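Local coordinates for protein putative pyrroline carboxylate reductase (Streptococcus pyogenes, PDB 2AHR) that probably catalyses the NAD(P)H-dependent reduction of 1-pyrroline-5-carboxylate to L-proline, the last step of proline biosynthesis, at residues E[107-119]-E[155-169]. Sequence-based numbering, arbitrary orientation.
Sequences PLLRIMPNMNAQI and EKDFDTFTALAGSSP. With NAP (NADP nicotinamide-adenine-dinucleotide phosphate), chain S.
The nicotinamide end of the NADP pocket is built where strand 108-112 of the Rossmann-type domain meets the start of helix 158-185, whose first turns run alongside the strand, the axes at 32°. Met-112, a selenomethionine, reaches both partners: its CG lies anti to the backbone N (chi1 -173°) and the chain bends twice, bringing SE to 3.6 Å from C5N of the nicotinamide and CE to 3.5 Å from Thr-162 OG1. A long, unbranched, flexible side chain suits this place between helix and cofactor. Behind it, Met-112 CB rests against Phe-158 and Phe-161, and the Phe-161 ring presents its edge to Met-112 O.

Phe-158 also lies over one face of the Arg-110 guanidinium, CD2 above its centre, the planes 50° apart. At the guanidinium edge, Arg-110 NH1 makes a salt bridge to Glu-155 OE2 (3.1 Å), which also accepts from Leu-95 N. One water joins NH1 to Asp-159 OD1; another, held only weakly by NH2, donates to Asp-159 OD1 and Thr-162 OG1. Glu-155 directly and Asp-159 through water probably offset the buried positive charge.

Asn-114 uses both ends of its amide: ND2 donates to Ala-165 O (3.0 Å) from above the carbonyl plane, while OD1 closes an Asx turn with Asn-116 N. Gly-166, lacking a side chain to crowd Met-112 SE and Thr-162 O, lets the helix backbone approach, its CA 3.9 Å from Pro-113 O. A water joins Gly-166 O and Met-115 N to the carboxamide O7N.

Strand 122-128 packs against both phenylalanines, helix 95-102 touches Arg-110, and helix 241-258 lies against Asp-159 and Thr-160.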
ATOM      1  N   PRO E 107     -33.277  21.042  35.125  1.00 45.55           N
ATOM      2  CA  PRO E 107     -33.621  20.224  33.963  1.00 44.54           C
ATOM      3  C   PRO E 107     -32.653  20.576  32.834  1.00 43.45           C
ATOM      4  O   PRO E 107     -32.468  21.747  32.528  1.00 42.93           O
ATOM      5  CB  PRO E 107     -35.055  20.671  33.623  1.00 44.69           C
ATOM      6  CG  PRO E 107     -35.574  21.321  34.921  1.00 44.90           C
ATOM      7  CD  PRO E 107     -34.354  21.990  35.476  1.00 45.10           C
ATOM      8  N   LEU E 108     -32.005  19.569  32.256  1.00 42.26           N
ATOM      9  CA  LEU E 108     -31.024  19.806  31.194  1.00 41.09           C
ATOM     10  C   LEU E 108     -31.346  18.972  29.971  1.00 40.22           C
ATOM     11  O   LEU E 108     -31.741  17.787  30.076  1.00 39.72           O
ATOM     12  CB  LEU E 108     -29.589  19.521  31.663  1.00 40.86           C
ATOM     13  CG  LEU E 108     -29.053  20.215  32.930  1.00 40.30           C
ATOM     14  CD1 LEU E 108     -27.839  19.477  33.447  1.00 39.41           C
ATOM     15  CD2 LEU E 108     -28.741  21.700  32.700  1.00 39.86           C
ATOM     16  N   LEU E 109     -31.177  19.600  28.814  1.00 38.75           N
ATOM     17  CA  LEU E 109     -31.450  18.942  27.541  1.00 37.53           C
ATOM     18  C   LEU E 109     -30.275  19.029  26.603  1.00 37.02           C
ATOM     19  O   LEU E 109     -29.521  20.008  26.619  1.00 36.66           O
ATOM     20  CB  LEU E 109     -32.696  19.529  26.864  1.00 37.45           C
ATOM     21  CG  LEU E 109     -33.991  19.382  27.660  1.00 36.65           C
ATOM     22  CD1 LEU E 109     -34.313  20.695  28.374  1.00 37.01           C
ATOM     23  CD2 LEU E 109     -35.136  18.927  26.778  1.00 35.70           C
ATOM     24  N   ARG E 110     -30.123  17.986  25.791  1.00 35.95           N
ATOM     25  CA  ARG E 110     -29.162  18.004  24.701  1.00 35.36           C
ATOM     26  C   ARG E 110     -29.845  17.933  23.336  1.00 34.82           C
ATOM     27  O   ARG E 110     -30.762  17.127  23.129  1.00 34.60           O
ATOM     28  CB  ARG E 110     -28.170  16.829  24.813  1.00 35.36           C
ATOM     29  CG  ARG E 110     -27.046  17.021  25.797  1.00 35.57           C
ATOM     30  CD  ARG E 110     -26.093  15.816  25.740  1.00 36.82           C
ATOM     31  NE  ARG E 110     -25.195  15.851  24.580  1.00 36.77           N
ATOM     32  CZ  ARG E 110     -24.367  14.860  24.249  1.00 38.13           C
ATOM     33  NH1 ARG E 110     -24.323  13.743  24.974  1.00 36.20           N
ATOM     34  NH2 ARG E 110     -23.576  14.988  23.195  1.00 38.94           N
ATOM     35  N   ILE E 111     -29.359  18.765  22.414  1.00 33.85           N
ATOM     36  CA  ILE E 111     -29.700  18.661  21.003  1.00 33.73           C
ATOM     37  C   ILE E 111     -28.454  18.433  20.126  1.00 33.85           C
ATOM     38  O   ILE E 111     -27.315  18.832  20.482  1.00 33.91           O
ATOM     39  CB  ILE E 111     -30.505  19.898  20.490  1.00 34.02           C
ATOM     40  CG1 ILE E 111     -29.667  21.179  20.584  1.00 32.90           C
ATOM     41  CG2 ILE E 111     -31.857  20.011  21.223  1.00 32.97           C
ATOM     42  CD1 ILE E 111     -30.315  22.427  19.884  1.00 33.00           C
HETATM   43  N   MSE E 112     -28.661  17.751  19.001  1.00 33.16           N
HETATM   44  CA  MSE E 112     -27.611  17.611  17.996  1.00 32.84           C
HETATM   45  C   MSE E 112     -28.185  18.014  16.657  1.00 32.59           C
HETATM   46  O   MSE E 112     -28.793  17.195  15.987  1.00 32.14           O
HETATM   47  CB  MSE E 112     -27.004  16.196  17.952  1.00 32.64           C
HETATM   48  CG  MSE E 112     -25.758  16.050  17.008  1.00 31.82           C
HETATM   49 SE   MSE E 112     -24.604  17.482  16.973  1.00 25.50          SE
HETATM   50  CE  MSE E 112     -24.068  17.353  18.663  1.00 25.75           C
ATOM     51  N   PRO E 113     -28.032  19.305  16.302  1.00 32.22           N
ATOM     52  CA  PRO E 113     -28.479  19.906  15.048  1.00 32.28           C
ATOM     53  C   PRO E 113     -27.418  19.850  13.949  1.00 32.44           C
ATOM     54  O   PRO E 113     -26.298  19.378  14.184  1.00 32.16           O
ATOM     55  CB  PRO E 113     -28.760  21.366  15.449  1.00 31.99           C
ATOM     56  CG  PRO E 113     -27.705  21.649  16.524  1.00 32.51           C
ATOM     57  CD  PRO E 113     -27.425  20.302  17.208  1.00 32.69           C
ATOM     58  N   ASN E 114     -27.768  20.324  12.756  1.00 32.39           N
ATOM     59  CA  ASN E 114     -26.785  20.475  11.693  1.00 32.43           C
ATOM     60  C   ASN E 114     -26.980  21.794  10.936  1.00 33.31           C
ATOM     61  O   ASN E 114     -27.920  22.547  11.220  1.00 33.00           O
ATOM     62  CB  ASN E 114     -26.728  19.236  10.779  1.00 32.08           C
ATOM     63  CG  ASN E 114     -28.008  19.023   9.978  1.00 33.15           C
ATOM     64  OD1 ASN E 114     -28.685  19.983   9.588  1.00 34.20           O
ATOM     65  ND2 ASN E 114     -28.335  17.769   9.721  1.00 30.38           N
HETATM   66  N   MSE E 115     -26.094  22.087   9.991  1.00 34.08           N
HETATM   67  CA  MSE E 115     -26.068  23.410   9.362  1.00 34.71           C
HETATM   68  C   MSE E 115     -27.304  23.623   8.451  1.00 35.23           C
HETATM   69  O   MSE E 115     -27.591  24.747   8.043  1.00 35.46           O
HETATM   70  CB  MSE E 115     -24.741  23.604   8.616  1.00 34.63           C
HETATM   71  CG  MSE E 115     -24.399  25.041   8.161  1.00 34.51           C
HETATM   72 SE   MSE E 115     -24.197  26.326   9.430  1.00 34.95          SE
HETATM   73  CE  MSE E 115     -23.207  25.570  10.671  1.00 36.29           C
ATOM     74  N   ASN E 116     -28.048  22.548   8.175  1.00 35.22           N
ATOM     75  CA  ASN E 116     -29.297  22.644   7.410  1.00 35.25           C
ATOM     76  C   ASN E 116     -30.425  23.365   8.168  1.00 35.55           C
ATOM     77  O   ASN E 116     -31.485  23.650   7.605  1.00 34.68           O
ATOM     78  CB  ASN E 116     -29.746  21.264   6.928  1.00 35.14           C
ATOM     79  CG  ASN E 116     -28.692  20.584   6.074  1.00 35.53           C
ATOM     80  OD1 ASN E 116     -28.495  19.349   6.133  1.00 35.74           O
ATOM     81  ND2 ASN E 116     -27.988  21.385   5.292  1.00 28.96           N
ATOM     82  N   ALA E 117     -30.183  23.643   9.446  1.00 35.86           N
ATOM     83  CA  ALA E 117     -30.989  24.609  10.189  1.00 36.61           C
ATOM     84  C   ALA E 117     -31.142  25.904   9.401  1.00 37.17           C
ATOM     85  O   ALA E 117     -32.189  26.550   9.478  1.00 37.52           O
ATOM     86  CB  ALA E 117     -30.375  24.883  11.563  1.00 35.78           C
ATOM     87  N   GLN E 118     -30.110  26.263   8.624  1.00 37.90           N
ATOM     88  CA  GLN E 118     -30.115  27.476   7.799  1.00 38.26           C
ATOM     89  C   GLN E 118     -31.305  27.537   6.860  1.00 37.53           C
ATOM     90  O   GLN E 118     -31.731  28.628   6.480  1.00 38.44           O
ATOM     91  CB  GLN E 118     -28.849  27.594   6.956  1.00 38.46           C
ATOM     92  CG  GLN E 118     -27.624  28.034   7.717  1.00 40.73           C
ATOM     93  CD  GLN E 118     -26.402  28.163   6.821  1.00 42.60           C
ATOM     94  OE1 GLN E 118     -26.351  27.593   5.743  1.00 43.90           O
ATOM     95  NE2 GLN E 118     -25.410  28.917   7.276  1.00 44.29           N
ATOM     96  N   ILE E 119     -31.821  26.381   6.459  1.00 36.46           N
ATOM     97  CA  ILE E 119     -33.000  26.351   5.600  1.00 35.48           C
ATOM     98  C   ILE E 119     -34.155  25.677   6.333  1.00 34.49           C
ATOM     99  O   ILE E 119     -35.123  25.251   5.717  1.00 33.58           O
ATOM    100  CB  ILE E 119     -32.706  25.708   4.208  1.00 35.76           C
ATOM    101  CG1 ILE E 119     -32.201  24.256   4.360  1.00 35.05           C
ATOM    102  CG2 ILE E 119     -31.696  26.568   3.429  1.00 35.14           C
ATOM    103  CD1 ILE E 119     -32.196  23.459   3.025  1.00 33.27           C
ATOM    104  N   GLU E 155     -29.435   9.103  24.872  1.00 37.61           N
ATOM    105  CA  GLU E 155     -28.164   9.803  25.016  1.00 37.29           C
ATOM    106  C   GLU E 155     -26.982   8.921  24.678  1.00 36.80           C
ATOM    107  O   GLU E 155     -25.949   9.426  24.242  1.00 36.57           O
ATOM    108  CB  GLU E 155     -27.962  10.419  26.409  1.00 37.50           C
ATOM    109  CG  GLU E 155     -26.948  11.563  26.336  1.00 39.62           C
ATOM    110  CD  GLU E 155     -26.435  12.068  27.672  1.00 40.76           C
ATOM    111  OE1 GLU E 155     -26.758  11.511  28.747  1.00 43.51           O
ATOM    112  OE2 GLU E 155     -25.684  13.044  27.631  1.00 41.23           O
ATOM    113  N   LYS E 156     -27.124   7.613  24.866  1.00 35.49           N
ATOM    114  CA  LYS E 156     -26.023   6.721  24.580  1.00 36.08           C
ATOM    115  C   LYS E 156     -25.731   6.657  23.076  1.00 35.39           C
ATOM    116  O   LYS E 156     -24.687   6.141  22.683  1.00 35.39           O
ATOM    117  CB  LYS E 156     -26.267   5.315  25.140  1.00 36.19           C
ATOM    118  CG  LYS E 156     -27.550   4.667  24.653  1.00 39.29           C
ATOM    119  CD  LYS E 156     -27.610   3.180  25.071  1.00 45.25           C
ATOM    120  CE  LYS E 156     -28.985   2.585  24.826  1.00 47.20           C
ATOM    121  NZ  LYS E 156     -29.418   2.872  23.441  1.00 49.11           N
ATOM    122  N   ASP E 157     -26.648   7.176  22.256  1.00 34.40           N
ATOM    123  CA  ASP E 157     -26.489   7.167  20.797  1.00 34.31           C
ATOM    124  C   ASP E 157     -26.158   8.550  20.249  1.00 33.43           C
ATOM    125  O   ASP E 157     -26.126   8.740  19.040  1.00 33.80           O
ATOM    126  CB  ASP E 157     -27.750   6.645  20.112  1.00 33.81           C
ATOM    127  CG  ASP E 157     -28.005   5.165  20.378  1.00 35.96           C
ATOM    128  OD1 ASP E 157     -27.054   4.339  20.400  1.00 36.32           O
ATOM    129  OD2 ASP E 157     -29.190   4.823  20.556  1.00 39.08           O
ATOM    130  N   PHE E 158     -25.935   9.516  21.128  1.00 32.78           N
ATOM    131  CA  PHE E 158     -25.699  10.893  20.678  1.00 32.58           C
ATOM    132  C   PHE E 158     -24.439  11.094  19.869  1.00 32.73           C
ATOM    133  O   PHE E 158     -24.430  11.906  18.954  1.00 32.72           O
ATOM    134  CB  PHE E 158     -25.767  11.893  21.829  1.00 31.36           C
ATOM    135  CG  PHE E 158     -27.029  12.706  21.825  1.00 31.66           C
ATOM    136  CD1 PHE E 158     -28.273  12.075  21.932  1.00 30.76           C
ATOM    137  CD2 PHE E 158     -26.980  14.095  21.669  1.00 30.14           C
ATOM    138  CE1 PHE E 158     -29.457  12.810  21.904  1.00 31.24           C
ATOM    139  CE2 PHE E 158     -28.146  14.843  21.650  1.00 32.11           C
ATOM    140  CZ  PHE E 158     -29.401  14.194  21.773  1.00 30.93           C
ATOM    141  N   ASP E 159     -23.383  10.357  20.205  1.00 33.24           N
ATOM    142  CA  ASP E 159     -22.093  10.495  19.500  1.00 34.00           C
ATOM    143  C   ASP E 159     -22.186   9.957  18.059  1.00 33.36           C
ATOM    144  O   ASP E 159     -21.667  10.565  17.139  1.00 33.52           O
ATOM    145  CB  ASP E 159     -20.965   9.774  20.264  1.00 33.56           C
ATOM    146  CG  ASP E 159     -20.492  10.540  21.500  1.00 35.42           C
ATOM    147  OD1 ASP E 159     -20.819  11.743  21.694  1.00 35.14           O
ATOM    148  OD2 ASP E 159     -19.762   9.922  22.284  1.00 38.46           O
ATOM    149  N   THR E 160     -22.837   8.808  17.894  1.00 32.02           N
ATOM    150  CA  THR E 160     -23.142   8.252  16.584  1.00 31.39           C
ATOM    151  C   THR E 160     -24.064   9.164  15.774  1.00 31.46           C
ATOM    152  O   THR E 160     -23.864   9.313  14.576  1.00 31.02           O
ATOM    153  CB  THR E 160     -23.784   6.827  16.704  1.00 32.08           C
ATOM    154  OG1 THR E 160     -22.947   5.999  17.512  1.00 30.14           O
ATOM    155  CG2 THR E 160     -23.946   6.164  15.351  1.00 28.75           C
ATOM    156  N   PHE E 161     -25.065   9.780  16.415  1.00 30.98           N
ATOM    157  CA  PHE E 161     -25.965  10.684  15.705  1.00 30.88           C
ATOM    158  C   PHE E 161     -25.186  11.952  15.307  1.00 30.93           C
ATOM    159  O   PHE E 161     -25.389  12.492  14.226  1.00 30.90           O
ATOM    160  CB  PHE E 161     -27.182  11.052  16.577  1.00 31.05           C
ATOM    161  CG  PHE E 161     -28.234  11.865  15.862  1.00 29.88           C
ATOM    162  CD1 PHE E 161     -29.401  11.254  15.393  1.00 29.03           C
ATOM    163  CD2 PHE E 161     -28.081  13.237  15.694  1.00 30.75           C
ATOM    164  CE1 PHE E 161     -30.384  11.993  14.748  1.00 29.64           C
ATOM    165  CE2 PHE E 161     -29.063  14.010  15.040  1.00 31.51           C
ATOM    166  CZ  PHE E 161     -30.215  13.387  14.565  1.00 31.62           C
ATOM    167  N   THR E 162     -24.308  12.427  16.186  1.00 31.13           N
ATOM    168  CA  THR E 162     -23.396  13.544  15.855  1.00 30.73           C
ATOM    169  C   THR E 162     -22.657  13.290  14.532  1.00 31.39           C
ATOM    170  O   THR E 162     -22.500  14.204  13.709  1.00 32.16           O
ATOM    171  CB  THR E 162     -22.381  13.761  16.988  1.00 31.08           C
ATOM    172  OG1 THR E 162     -23.086  14.021  18.212  1.00 31.49           O
ATOM    173  CG2 THR E 162     -21.401  14.915  16.670  1.00 29.47           C
ATOM    174  N   ALA E 163     -22.209  12.054  14.319  1.00 30.74           N
ATOM    175  CA  ALA E 163     -21.508  11.694  13.087  1.00 30.97           C
ATOM    176  C   ALA E 163     -22.452  11.555  11.895  1.00 30.95           C
ATOM    177  O   ALA E 163     -22.136  12.016  10.795  1.00 30.99           O
ATOM    178  CB  ALA E 163     -20.677  10.366  13.284  1.00 30.89           C
ATOM    179  N   LEU E 164     -23.590  10.880  12.090  1.00 31.03           N
ATOM    180  CA  LEU E 164     -24.502  10.617  10.990  1.00 31.13           C
ATOM    181  C   LEU E 164     -25.236  11.840  10.497  1.00 31.76           C
ATOM    182  O   LEU E 164     -25.596  11.910   9.319  1.00 32.06           O
ATOM    183  CB  LEU E 164     -25.545   9.578  11.377  1.00 31.28           C
ATOM    184  CG  LEU E 164     -25.076   8.156  11.628  1.00 33.17           C
ATOM    185  CD1 LEU E 164     -26.341   7.311  11.884  1.00 36.35           C
ATOM    186  CD2 LEU E 164     -24.282   7.624  10.461  1.00 32.46           C
ATOM    187  N   ALA E 165     -25.473  12.804  11.382  1.00 32.10           N
ATOM    188  CA  ALA E 165     -26.335  13.942  11.029  1.00 32.27           C
ATOM    189  C   ALA E 165     -25.624  15.261  11.199  1.00 32.06           C
ATOM    190  O   ALA E 165     -25.867  16.189  10.450  1.00 32.59           O
ATOM    191  CB  ALA E 165     -27.594  13.930  11.899  1.00 31.85           C
ATOM    192  N   GLY E 166     -24.789  15.352  12.227  1.00 32.71           N
ATOM    193  CA  GLY E 166     -24.136  16.614  12.599  1.00 32.48           C
ATOM    194  C   GLY E 166     -22.945  16.933  11.732  1.00 33.12           C
ATOM    195  O   GLY E 166     -22.791  18.074  11.249  1.00 33.18           O
ATOM    196  N   SER E 167     -22.099  15.927  11.534  1.00 32.74           N
ATOM    197  CA  SER E 167     -20.863  16.098  10.773  1.00 32.60           C
ATOM    198  C   SER E 167     -21.029  15.729   9.316  1.00 32.27           C
ATOM    199  O   SER E 167     -20.294  16.233   8.458  1.00 31.12           O
ATOM    200  CB  SER E 167     -19.760  15.202  11.351  1.00 32.64           C
ATOM    201  OG  SER E 167     -19.430  15.619  12.638  1.00 33.58           O
ATOM    202  N   SER E 168     -21.956  14.805   9.040  1.00 31.93           N
ATOM    203  CA  SER E 168     -22.091  14.236   7.697  1.00 31.71           C
ATOM    204  C   SER E 168     -22.337  15.251   6.593  1.00 31.59           C
ATOM    205  O   SER E 168     -21.931  15.015   5.452  1.00 32.42           O
ATOM    206  CB  SER E 168     -23.128  13.102   7.639  1.00 32.05           C
ATOM    207  OG  SER E 168     -24.443  13.593   7.802  1.00 32.56           O
ATOM    208  N   PRO E 169     -23.024  16.372   6.895  1.00 31.71           N
ATOM    209  CA  PRO E 169     -23.109  17.360   5.814  1.00 30.75           C
ATOM    210  C   PRO E 169     -21.759  17.699   5.168  1.00 30.29           C
ATOM    211  O   PRO E 169     -21.688  17.830   3.943  1.00 29.63           O
ATOM    212  CB  PRO E 169     -23.721  18.590   6.502  1.00 30.45           C
ATOM    213  CG  PRO E 169     -24.584  17.994   7.599  1.00 31.50           C
ATOM    214  CD  PRO E 169     -23.793  16.798   8.091  1.00 31.72           C
TER
HETATM  215  PA  NAP S1504     -17.845  28.405  16.262  1.00 71.82           P
HETATM  216  O1A NAP S1504     -16.374  28.486  16.474  1.00 70.64           O
HETATM  217  O2A NAP S1504     -18.194  28.814  14.871  1.00 71.30           O
HETATM  218  O5B NAP S1504     -18.678  29.278  17.339  1.00 71.91           O
HETATM  219  C5B NAP S1504     -18.295  29.385  18.692  1.00 74.73           C
HETATM  220  C4B NAP S1504     -18.615  30.806  19.150  1.00 76.90           C
HETATM  221  O4B NAP S1504     -18.538  30.936  20.559  1.00 77.46           O
HETATM  222  C3B NAP S1504     -17.651  31.818  18.534  1.00 77.49           C
HETATM  223  O3B NAP S1504     -18.406  32.739  17.777  1.00 77.05           O
HETATM  224  C2B NAP S1504     -16.954  32.486  19.710  1.00 78.55           C
HETATM  225  O2B NAP S1504     -16.853  33.898  19.615  1.00 80.39           O
HETATM  226  C1B NAP S1504     -17.905  32.173  20.857  1.00 78.30           C
HETATM  227  N9A NAP S1504     -17.210  32.225  22.167  1.00 78.43           N
HETATM  228  C8A NAP S1504     -15.880  31.984  22.428  1.00 78.32           C
HETATM  229  N7A NAP S1504     -15.664  32.163  23.754  1.00 78.70           N
HETATM  230  C5A NAP S1504     -16.832  32.521  24.345  1.00 78.29           C
HETATM  231  C6A NAP S1504     -17.162  32.837  25.664  1.00 78.02           C
HETATM  232  N6A NAP S1504     -16.210  33.347  26.443  1.00 78.66           N
HETATM  233  N1A NAP S1504     -18.469  33.170  25.960  1.00 77.76           N
HETATM  234  C2A NAP S1504     -19.430  33.217  24.966  1.00 77.27           C
HETATM  235  N3A NAP S1504     -19.088  32.916  23.663  1.00 76.85           N
HETATM  236  C4A NAP S1504     -17.811  32.570  23.355  1.00 77.94           C
HETATM  237  O3  NAP S1504     -18.358  26.908  16.618  1.00 69.77           O
HETATM  238  PN  NAP S1504     -19.695  26.234  15.996  1.00 68.69           P
HETATM  239  O1N NAP S1504     -19.280  25.494  14.769  1.00 69.47           O
HETATM  240  O2N NAP S1504     -20.812  27.214  15.904  1.00 67.83           O
HETATM  241  O5D NAP S1504     -20.048  25.146  17.137  1.00 66.01           O
HETATM  242  C5D NAP S1504     -20.705  25.512  18.330  1.00 62.62           C
HETATM  243  C4D NAP S1504     -21.339  24.281  18.975  1.00 60.42           C
HETATM  244  O4D NAP S1504     -22.239  23.637  18.093  1.00 58.44           O
HETATM  245  C3D NAP S1504     -20.285  23.250  19.365  1.00 59.85           C
HETATM  246  O3D NAP S1504     -20.537  22.874  20.698  1.00 60.11           O
HETATM  247  C2D NAP S1504     -20.475  22.067  18.425  1.00 58.23           C
HETATM  248  O2D NAP S1504     -20.205  20.846  19.104  1.00 55.05           O
HETATM  249  C1D NAP S1504     -21.939  22.247  17.971  1.00 57.31           C
HETATM  250  N1N NAP S1504     -22.269  21.823  16.585  1.00 55.30           N
HETATM  251  C2N NAP S1504     -21.699  22.438  15.489  1.00 53.27           C
HETATM  252  C3N NAP S1504     -22.051  22.041  14.195  1.00 51.06           C
HETATM  253  C7N NAP S1504     -21.542  22.774  12.989  1.00 49.66           C
HETATM  254  O7N NAP S1504     -22.015  22.340  11.734  1.00 49.98           O
HETATM  255  N7N NAP S1504     -20.686  23.797  13.117  1.00 47.53           N
HETATM  256  C4N NAP S1504     -22.990  21.018  14.017  1.00 51.37           C
HETATM  257  C5N NAP S1504     -23.570  20.407  15.120  1.00 50.58           C
HETATM  258  C6N NAP S1504     -23.199  20.826  16.400  1.00 54.38           C
HETATM  259  P2B NAP S1504     -15.797  34.679  18.671  1.00 81.61           P
HETATM  260  O1X NAP S1504     -15.854  36.153  19.035  1.00 81.45           O
HETATM  261  O2X NAP S1504     -14.403  34.159  18.937  1.00 81.93           O
HETATM  262  O3X NAP S1504     -16.152  34.491  17.205  1.00 80.71           O
HETATM  263  O   HOH W   1     -21.992  13.968  20.896  1.00 36.04           O
HETATM  264  O   HOH W   2     -21.893  12.268  23.976  1.00 51.15           O
HETATM  265  O   HOH W   3     -23.678  20.585  10.519  1.00 29.55           O